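Local coordinates for protein 2-dehydro-3-deoxy-D-arabinonate dehydratase (Sulfolobus solfataricus, PDB 2Q18) that catalyses the magnesium-dependent dehydration of 2-dehydro-3-deoxy-D-arabinonate to 2,5-dioxopentanoate in a pentose oxidation pathway, working as a homotetramer of the FAH family, at residues N94-K97 and T102-E105. Numbering follows the deposited sequence.
Sequences NVAK and TIYE
K97 and T102 face each other as an antiparallel, non-hydrogen-bonded pair, with CA of K97 and CA of T102 3.9 Å apart. They belong to the small two-stranded hairpin 97-98/101-102, which leads directly into helix 103-109. One backbone bond crosses the contact: I103 N donates to A96 O at 3.1 Å, with a nearly straight N-H...O angle of 166°. The donor is tilted 28° from the carbonyl plane. The same oxygen also receives a CA-H...O contact from T102, CA to O 3.4 Å. T102 is the N-cap of the helix, and its OG1 accepts from E105 N at 3.1 Å. With chi1 at 81°, OG1 lies between the backbone N and the carbonyl carbon, while CG2 is anti to the carbonyl carbon. That methyl meets CG2 of V95 at 3.6 Å. Replacing T102 with a valine would probably leave E105 N without its capping acceptor and weaken the start of the helix. The other methyl of V95, CG1, approaches CE2 of the Y104 ring obliquely at 4.2 Å. A separate apolar contact brings CB of A96 to CD1 of I103 at 4.0 Å. P175 of the same chain touches A96 and I103, and N174 of a second subunit hydrogen-bonds I103 O. Y104 OH hydrogen-bonds E171, and the Y104 side chain lies close to the substrate-binding residue I81 and a bound phosphate ion. The A96-I103 backbone bond, the CA-H...O contact and the apolar contacts thus join 94-97 to 102-105 beside the substrate pocket, while the T102 cap fixes the first helical turn from within 102-105.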
loop_
_atom_site.group_PDB
_atom_site.type_symbol
_atom_site.label_atom_id
_atom_site.label_comp_id
_atom_site.label_asym_id
_atom_site.label_seq_id
_atom_site.Cartn_x
_atom_site.Cartn_y
_atom_site.Cartn_z
ATOM N N ASN A 94 -30.940 -35.544 -27.225
ATOM C CA ASN A 94 -31.454 -34.453 -26.404
ATOM C C ASN A 94 -30.800 -34.378 -25.014
ATOM O O ASN A 94 -29.598 -34.614 -24.878
ATOM C CB ASN A 94 -32.993 -34.504 -26.320
ATOM C CG ASN A 94 -33.529 -35.892 -25.961
ATOM O OD1 ASN A 94 -32.832 -36.904 -26.091
ATOM N ND2 ASN A 94 -34.783 -35.938 -25.515
ATOM N N VAL A 95 -31.594 -34.047 -23.998
ATOM C CA VAL A 95 -31.092 -33.787 -22.644
ATOM C C VAL A 95 -30.514 -35.009 -21.933
ATOM O O VAL A 95 -30.935 -36.143 -22.173
ATOM C CB VAL A 95 -32.176 -33.141 -21.742
ATOM C CG1 VAL A 95 -32.192 -31.633 -21.923
ATOM C CG2 VAL A 95 -33.547 -33.739 -22.026
ATOM N N ALA A 96 -29.537 -34.757 -21.062
ATOM C CA ALA A 96 -28.989 -35.780 -20.178
ATOM C C ALA A 96 -30.054 -36.214 -19.184
ATOM O O ALA A 96 -30.806 -35.385 -18.664
ATOM C CB ALA A 96 -27.761 -35.253 -19.447
ATOM N N LYS A 97 -30.125 -37.515 -18.927
ATOM C CA LYS A 97 -31.137 -38.047 -18.019
ATOM C C LYS A 97 -30.640 -39.182 -17.129
ATOM O O LYS A 97 -29.777 -39.967 -17.520
ATOM C CB LYS A 97 -32.413 -38.440 -18.781
ATOM C CG LYS A 97 -32.188 -39.165 -20.101
ATOM C CD LYS A 97 -33.067 -38.595 -21.222
ATOM C CE LYS A 97 -34.552 -38.613 -20.879
ATOM N NZ LYS A 97 -35.379 -38.065 -21.991
ATOM N N THR A 102 -34.835 -36.329 -16.720
ATOM C CA THR A 102 -33.821 -35.324 -17.062
ATOM C C THR A 102 -33.174 -34.731 -15.810
ATOM O O THR A 102 -33.832 -34.550 -14.779
ATOM C CB THR A 102 -34.384 -34.165 -17.934
ATOM O OG1 THR A 102 -35.058 -33.212 -17.104
ATOM C CG2 THR A 102 -35.340 -34.683 -19.003
ATOM N N ILE A 103 -31.883 -34.430 -15.918
ATOM C CA ILE A 103 -31.117 -33.835 -14.819
ATOM C C ILE A 103 -31.759 -32.559 -14.265
ATOM O O ILE A 103 -31.701 -32.306 -13.062
ATOM C CB ILE A 103 -29.637 -33.584 -15.217
ATOM C CG1 ILE A 103 -29.545 -32.726 -16.488
ATOM C CG2 ILE A 103 -28.907 -34.914 -15.394
ATOM C CD1 ILE A 103 -28.147 -32.215 -16.807
ATOM N N TYR A 104 -32.388 -31.778 -15.143
ATOM C CA TYR A 104 -33.036 -30.520 -14.758
ATOM C C TYR A 104 -34.310 -30.762 -13.954
ATOM O O TYR A 104 -34.579 -30.063 -12.972
ATOM C CB TYR A 104 -33.316 -29.650 -15.995
ATOM C CG TYR A 104 -32.062 -29.318 -16.772
ATOM C CD1 TYR A 104 -31.229 -28.272 -16.375
ATOM C CD2 TYR A 104 -31.693 -30.069 -17.887
ATOM C CE1 TYR A 104 -30.066 -27.975 -17.073
ATOM C CE2 TYR A 104 -30.532 -29.777 -18.596
ATOM C CZ TYR A 104 -29.724 -28.728 -18.182
ATOM O OH TYR A 104 -28.573 -28.439 -18.877
ATOM N N GLU A 105 -35.085 -31.758 -14.375
ATOM C CA GLU A 105 -36.280 -32.179 -13.647
ATOM C C GLU A 105 -35.896 -32.746 -12.272
ATOM O O GLU A 105 -36.576 -32.493 -11.275
ATOM C CB GLU A 105 -37.046 -33.222 -14.465
ATOM C CG GLU A 105 -38.507 -33.386 -14.078
ATOM C CD GLU A 105 -39.166 -34.583 -14.755
ATOM O OE1 GLU A 105 -38.697 -35.002 -15.845
ATOM O OE2 GLU A 105 -40.156 -35.104 -14.192
#